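Local structure of alpha-galactosidase (Lactobacillus brevis, 3MI6) at residues Pro331-Phe344 with Ile361-Asp375. The protein probably hydrolyses terminal, non-reducing alpha-D-galactose residues from alpha-galactosides such as galactose oligosaccharides and galactomannans, as a member of glycosyl hydrolase family 36. Numbering follows the deposited sequence.
Sequences PVLINNWEATYFDF and IEMFVLDDGWFGHRD
Asn-335 ND2 donates to Asp-367 OD1 over 3.0 Å; the carboxylate oxygen lies close to the amide plane, but the N-H reaches it on its anti side, well out of the carboxylate plane. With CG anti to the backbone N (chi1 -177°), the Asn-335 amide reaches toward Asp-367, and its OD1 accepts from Trp-337 N at 2.9 Å, a capping bond at the start of helix 337-340. Asn-336 OD1 takes Asp-367 N on a lone pair in the carbonyl plane, 3.0 Å away. The loop bearing Asp-367 and Asp-368, both predicted to bind substrate, is thus tied to the end of the neighbouring strand. Strands 333-335 and 363-366 are the first two of the parallel (beta/alpha)8 barrel, joined through helix 346-358 in a beta-alpha-beta unit; Ile-334 N bonds to Met-363 O and Val-365 N to Ile-334 O. Beyond them, Phe-342 turns its edge to the Asp-368 carboxylate, Phe-342 CE1 lying 3.7 Å from Asp-368 CG, with the planes 78° apart. Arg-374 grips that carboxylate side-on, NE to OD1 and NH2 to OD2 (2.6 Å), each on a syn lone pair, which fixes the rotation of the carboxylate. Lys-477 makes a salt bridge to Asp-367 OD1.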
loop_
_atom_site.group_PDB
_atom_site.type_symbol
_atom_site.label_atom_id
_atom_site.label_comp_id
_atom_site.label_asym_id
_atom_site.label_seq_id
_atom_site.Cartn_x
_atom_site.Cartn_y
_atom_site.Cartn_z
ATOM N N PRO D 331 3.854 -39.842 -21.504
ATOM C CA PRO D 331 5.192 -40.366 -21.770
ATOM C C PRO D 331 6.271 -39.270 -21.709
ATOM O O PRO D 331 5.965 -38.095 -21.877
ATOM C CB PRO D 331 5.047 -40.927 -23.184
ATOM C CG PRO D 331 4.032 -40.051 -23.827
ATOM C CD PRO D 331 3.046 -39.723 -22.726
ATOM N N VAL D 332 7.516 -39.648 -21.436
ATOM C CA VAL D 332 8.617 -38.712 -21.563
ATOM C C VAL D 332 9.004 -38.635 -23.036
ATOM O O VAL D 332 9.350 -39.639 -23.647
ATOM C CB VAL D 332 9.819 -39.146 -20.722
ATOM C CG1 VAL D 332 10.983 -38.186 -20.923
ATOM C CG2 VAL D 332 9.433 -39.215 -19.272
ATOM N N LEU D 333 8.929 -37.449 -23.621
ATOM C CA LEU D 333 9.150 -37.335 -25.050
ATOM C C LEU D 333 10.405 -36.547 -25.364
ATOM O O LEU D 333 10.950 -35.860 -24.503
ATOM C CB LEU D 333 7.958 -36.666 -25.713
ATOM C CG LEU D 333 7.681 -35.214 -25.323
ATOM C CD1 LEU D 333 8.581 -34.243 -26.071
ATOM C CD2 LEU D 333 6.227 -34.880 -25.591
ATOM N N ILE D 334 10.868 -36.659 -26.602
ATOM C CA ILE D 334 11.894 -35.763 -27.105
ATOM C C ILE D 334 11.429 -35.154 -28.432
ATOM O O ILE D 334 10.796 -35.817 -29.229
ATOM C CB ILE D 334 13.252 -36.456 -27.242
ATOM C CG1 ILE D 334 14.272 -35.482 -27.833
ATOM C CG2 ILE D 334 13.137 -37.702 -28.094
ATOM C CD1 ILE D 334 15.688 -35.932 -27.688
ATOM N N ASN D 335 11.729 -33.877 -28.635
ATOM C CA ASN D 335 11.250 -33.106 -29.774
ATOM C C ASN D 335 12.456 -32.430 -30.423
ATOM O O ASN D 335 13.266 -31.804 -29.719
ATOM C CB ASN D 335 10.233 -32.073 -29.268
ATOM C CG ASN D 335 9.594 -31.251 -30.380
ATOM O OD1 ASN D 335 10.215 -30.964 -31.408
ATOM N ND2 ASN D 335 8.346 -30.846 -30.160
ATOM N N ASN D 336 12.588 -32.561 -31.748
ATOM C CA ASN D 336 13.762 -32.039 -32.473
ATOM C C ASN D 336 13.727 -30.550 -32.869
ATOM O O ASN D 336 14.630 -30.066 -33.549
ATOM C CB ASN D 336 14.026 -32.869 -33.723
ATOM C CG ASN D 336 12.933 -32.714 -34.755
ATOM O OD1 ASN D 336 11.778 -33.023 -34.485
ATOM N ND2 ASN D 336 13.288 -32.229 -35.941
ATOM N N TRP D 337 12.694 -29.833 -32.431
ATOM C CA TRP D 337 12.504 -28.425 -32.783
ATOM C C TRP D 337 13.711 -27.537 -32.435
ATOM O O TRP D 337 14.456 -27.146 -33.333
ATOM C CB TRP D 337 11.185 -27.876 -32.196
ATOM C CG TRP D 337 10.993 -26.367 -32.341
ATOM C CD1 TRP D 337 10.743 -25.477 -31.340
ATOM C CD2 TRP D 337 11.052 -25.592 -33.552
ATOM N NE1 TRP D 337 10.640 -24.204 -31.844
ATOM C CE2 TRP D 337 10.822 -24.246 -33.198
ATOM C CE3 TRP D 337 11.281 -25.906 -34.896
ATOM C CZ2 TRP D 337 10.803 -23.219 -34.131
ATOM C CZ3 TRP D 337 11.263 -24.884 -35.825
ATOM C CH2 TRP D 337 11.024 -23.553 -35.436
ATOM N N GLU D 338 13.904 -27.221 -31.149
ATOM C CA GLU D 338 15.037 -26.386 -30.699
ATOM C C GLU D 338 16.396 -27.097 -30.868
ATOM O O GLU D 338 17.465 -26.515 -30.621
ATOM C CB GLU D 338 14.861 -25.939 -29.233
ATOM C CG GLU D 338 13.680 -24.992 -28.943
ATOM C CD GLU D 338 13.658 -24.489 -27.476
ATOM O OE1 GLU D 338 14.739 -24.092 -26.965
ATOM O OE2 GLU D 338 12.565 -24.487 -26.842
ATOM N N ALA D 339 16.339 -28.355 -31.299
ATOM C CA ALA D 339 17.526 -29.174 -31.482
ATOM C C ALA D 339 18.112 -29.039 -32.877
ATOM O O ALA D 339 19.326 -29.016 -33.035
ATOM C CB ALA D 339 17.203 -30.624 -31.191
ATOM N N THR D 340 17.250 -28.952 -33.886
ATOM C CA THR D 340 17.704 -28.909 -35.276
ATOM C C THR D 340 17.074 -27.693 -35.981
ATOM O O THR D 340 17.703 -27.059 -36.834
ATOM C CB THR D 340 17.595 -30.310 -35.952
ATOM O OG1 THR D 340 16.323 -30.891 -35.647
ATOM C CG2 THR D 340 18.703 -31.249 -35.476
ATOM N N TYR D 341 15.838 -27.367 -35.622
ATOM C CA TYR D 341 14.935 -26.539 -36.425
ATOM C C TYR D 341 14.790 -27.214 -37.795
ATOM O O TYR D 341 14.802 -28.444 -37.879
ATOM C CB TYR D 341 15.468 -25.107 -36.548
ATOM C CG TYR D 341 15.560 -24.412 -35.192
ATOM C CD1 TYR D 341 14.430 -23.836 -34.609
ATOM C CD2 TYR D 341 16.766 -24.352 -34.483
ATOM C CE1 TYR D 341 14.498 -23.204 -33.367
ATOM C CE2 TYR D 341 16.844 -23.720 -33.235
ATOM C CZ TYR D 341 15.703 -23.150 -32.684
ATOM O OH TYR D 341 15.754 -22.527 -31.454
ATOM N N PHE D 342 14.650 -26.437 -38.864
ATOM C CA PHE D 342 14.334 -27.010 -40.179
ATOM C C PHE D 342 15.502 -27.795 -40.779
ATOM O O PHE D 342 15.335 -28.507 -41.772
ATOM C CB PHE D 342 13.884 -25.921 -41.157
ATOM C CG PHE D 342 12.804 -25.033 -40.620
ATOM C CD1 PHE D 342 11.485 -25.458 -40.605
ATOM C CD2 PHE D 342 13.106 -23.770 -40.128
ATOM C CE1 PHE D 342 10.485 -24.638 -40.103
ATOM C CE2 PHE D 342 12.109 -22.943 -39.628
ATOM C CZ PHE D 342 10.797 -23.379 -39.615
ATOM N N ASP D 343 16.678 -27.656 -40.169
ATOM C CA ASP D 343 17.903 -28.269 -40.688
ATOM C C ASP D 343 18.048 -29.720 -40.228
ATOM O O ASP D 343 18.817 -30.019 -39.304
ATOM C CB ASP D 343 19.140 -27.440 -40.288
ATOM C CG ASP D 343 20.456 -28.024 -40.816
ATOM O OD1 ASP D 343 20.437 -28.917 -41.696
ATOM O OD2 ASP D 343 21.521 -27.575 -40.345
ATOM N N PHE D 344 17.301 -30.614 -40.875
ATOM C CA PHE D 344 17.377 -32.036 -40.562
ATOM C C PHE D 344 16.989 -32.924 -41.734
ATOM O O PHE D 344 16.453 -32.461 -42.735
ATOM C CB PHE D 344 16.537 -32.389 -39.311
ATOM C CG PHE D 344 15.042 -32.361 -39.538
ATOM C CD1 PHE D 344 14.396 -33.429 -40.154
ATOM C CD2 PHE D 344 14.279 -31.273 -39.118
ATOM C CE1 PHE D 344 13.028 -33.413 -40.361
ATOM C CE2 PHE D 344 12.901 -31.250 -39.322
ATOM C CZ PHE D 344 12.279 -32.325 -39.946
ATOM N N ILE D 361 14.145 -42.492 -22.763
ATOM C CA ILE D 361 13.058 -41.668 -23.284
ATOM C C ILE D 361 12.025 -42.548 -23.991
ATOM O O ILE D 361 12.372 -43.586 -24.545
ATOM C CB ILE D 361 13.606 -40.525 -24.170
ATOM C CG1 ILE D 361 14.320 -39.503 -23.278
ATOM C CG2 ILE D 361 12.497 -39.846 -24.949
ATOM C CD1 ILE D 361 15.017 -38.419 -24.027
ATOM N N GLU D 362 10.757 -42.155 -23.941
ATOM C CA GLU D 362 9.667 -43.051 -24.307
ATOM C C GLU D 362 8.960 -42.750 -25.619
ATOM O O GLU D 362 8.157 -43.557 -26.088
ATOM C CB GLU D 362 8.634 -43.083 -23.193
ATOM C CG GLU D 362 9.046 -43.969 -22.062
ATOM C CD GLU D 362 8.243 -43.718 -20.811
ATOM O OE1 GLU D 362 7.621 -42.634 -20.731
ATOM O OE2 GLU D 362 8.240 -44.599 -19.915
HETATM N N MSE D 363 9.251 -41.597 -26.210
HETATM C CA MSE D 363 8.530 -41.154 -27.398
HETATM C C MSE D 363 9.324 -40.110 -28.153
HETATM O O MSE D 363 9.926 -39.223 -27.550
HETATM C CB MSE D 363 7.155 -40.584 -27.028
HETATM C CG MSE D 363 6.467 -39.876 -28.175
HETATM SE SE MSE D 363 4.845 -38.927 -27.646
HETATM C CE MSE D 363 3.634 -40.435 -27.418
ATOM N N PHE D 364 9.330 -40.219 -29.479
ATOM C CA PHE D 364 9.987 -39.227 -30.310
ATOM C C PHE D 364 8.921 -38.458 -31.065
ATOM O O PHE D 364 7.976 -39.052 -31.558
ATOM C CB PHE D 364 10.972 -39.879 -31.281
ATOM C CG PHE D 364 11.671 -38.896 -32.157
ATOM C CD1 PHE D 364 11.016 -38.322 -33.233
ATOM C CD2 PHE D 364 12.962 -38.524 -31.898
ATOM C CE1 PHE D 364 11.644 -37.400 -34.030
ATOM C CE2 PHE D 364 13.591 -37.604 -32.696
ATOM C CZ PHE D 364 12.930 -37.039 -33.764
ATOM N N VAL D 365 9.075 -37.136 -31.126
ATOM C CA VAL D 365 8.130 -36.251 -31.812
ATOM C C VAL D 365 8.781 -35.415 -32.914
ATOM O O VAL D 365 9.447 -34.421 -32.630
ATOM C CB VAL D 365 7.457 -35.257 -30.850
ATOM C CG1 VAL D 365 6.406 -34.487 -31.588
ATOM C CG2 VAL D 365 6.859 -35.967 -29.654
ATOM N N LEU D 366 8.573 -35.806 -34.169
ATOM C CA LEU D 366 9.070 -35.038 -35.292
ATOM C C LEU D 366 8.295 -33.714 -35.395
ATOM O O LEU D 366 7.059 -33.718 -35.455
ATOM C CB LEU D 366 8.900 -35.863 -36.555
ATOM C CG LEU D 366 9.243 -35.231 -37.895
ATOM C CD1 LEU D 366 10.695 -34.871 -37.933
ATOM C CD2 LEU D 366 8.891 -36.198 -39.018
ATOM N N ASP D 367 9.004 -32.583 -35.396
ATOM C CA ASP D 367 8.330 -31.281 -35.396
ATOM C C ASP D 367 8.273 -30.678 -36.794
ATOM O O ASP D 367 8.305 -31.396 -37.795
ATOM C CB ASP D 367 8.988 -30.299 -34.405
ATOM C CG ASP D 367 7.977 -29.318 -33.763
ATOM O OD1 ASP D 367 7.376 -29.661 -32.713
ATOM O OD2 ASP D 367 7.805 -28.197 -34.295
ATOM N N ASP D 368 8.190 -29.352 -36.845
ATOM C CA ASP D 368 7.996 -28.612 -38.079
ATOM C C ASP D 368 9.059 -28.974 -39.114
ATOM O O ASP D 368 10.244 -29.048 -38.791
ATOM C CB ASP D 368 8.031 -27.104 -37.778
ATOM C CG ASP D 368 7.405 -26.254 -38.879
ATOM O OD1 ASP D 368 7.358 -26.684 -40.046
ATOM O OD2 ASP D 368 6.967 -25.135 -38.570
ATOM N N GLY D 369 8.627 -29.215 -40.351
ATOM C CA GLY D 369 9.552 -29.382 -41.456
ATOM C C GLY D 369 9.410 -30.640 -42.296
ATOM O O GLY D 369 10.073 -30.778 -43.315
ATOM N N TRP D 370 8.542 -31.555 -41.895
ATOM C CA TRP D 370 8.482 -32.852 -42.558
ATOM C C TRP D 370 7.641 -32.870 -43.840
ATOM O O TRP D 370 7.737 -33.798 -44.650
ATOM C CB TRP D 370 7.964 -33.912 -41.586
ATOM C CG TRP D 370 6.587 -33.635 -41.097
ATOM C CD1 TRP D 370 6.248 -32.915 -40.001
ATOM C CD2 TRP D 370 5.367 -34.063 -41.692
ATOM N NE1 TRP D 370 4.889 -32.868 -39.867
ATOM C CE2 TRP D 370 4.321 -33.567 -40.897
ATOM C CE3 TRP D 370 5.054 -34.816 -42.820
ATOM C CZ2 TRP D 370 2.978 -33.802 -41.189
ATOM C CZ3 TRP D 370 3.724 -35.050 -43.113
ATOM C CH2 TRP D 370 2.701 -34.548 -42.298
ATOM N N PHE D 371 6.822 -31.842 -44.022
ATOM C CA PHE D 371 5.842 -31.822 -45.101
ATOM C C PHE D 371 6.254 -30.909 -46.271
ATOM O O PHE D 371 7.123 -30.046 -46.118
ATOM C CB PHE D 371 4.499 -31.382 -44.529
ATOM C CG PHE D 371 4.573 -30.098 -43.749
ATOM C CD1 PHE D 371 4.030 -28.930 -44.254
ATOM C CD2 PHE D 371 5.210 -30.052 -42.518
ATOM C CE1 PHE D 371 4.101 -27.743 -43.535
ATOM C CE2 PHE D 371 5.289 -28.866 -41.802
ATOM C CZ PHE D 371 4.727 -27.715 -42.311
ATOM N N GLY D 372 5.633 -31.106 -47.433
ATOM C CA GLY D 372 5.834 -30.228 -48.578
ATOM C C GLY D 372 7.279 -29.915 -48.933
ATOM O O GLY D 372 8.006 -30.766 -49.428
ATOM N N HIS D 373 7.690 -28.676 -48.710
ATOM C CA HIS D 373 9.095 -28.307 -48.840
ATOM C C HIS D 373 9.544 -27.373 -47.704
ATOM O O HIS D 373 10.322 -26.441 -47.915
ATOM C CB HIS D 373 9.426 -27.745 -50.241
ATOM C CG HIS D 373 8.369 -26.851 -50.830
ATOM N ND1 HIS D 373 7.117 -27.306 -51.193
ATOM C CD2 HIS D 373 8.400 -25.538 -51.165
ATOM C CE1 HIS D 373 6.412 -26.306 -51.695
ATOM N NE2 HIS D 373 7.170 -25.224 -51.694
ATOM N N ARG D 374 9.056 -27.652 -46.495
ATOM C CA ARG D 374 9.344 -26.826 -45.326
ATOM C C ARG D 374 10.817 -26.786 -44.964
ATOM O O ARG D 374 11.264 -27.525 -44.096
ATOM C CB ARG D 374 8.555 -27.309 -44.108
ATOM C CG ARG D 374 7.092 -26.953 -44.127
ATOM C CD ARG D 374 6.857 -25.463 -43.879
ATOM N NE ARG D 374 6.867 -25.083 -42.472
ATOM C CZ ARG D 374 6.326 -23.965 -41.989
ATOM N NH1 ARG D 374 5.715 -23.104 -42.794
ATOM N NH2 ARG D 374 6.383 -23.708 -40.690
ATOM N N ASP D 375 11.571 -25.913 -45.616
ATOM C CA ASP D 375 12.967 -25.719 -45.266
ATOM C C ASP D 375 13.077 -24.354 -44.628
ATOM O O ASP D 375 14.124 -23.960 -44.098
ATOM C CB ASP D 375 13.831 -25.831 -46.511
ATOM C CG ASP D 375 13.764 -27.214 -47.125
ATOM O OD1 ASP D 375 14.028 -28.194 -46.389
ATOM O OD2 ASP D 375 13.429 -27.327 -48.327
#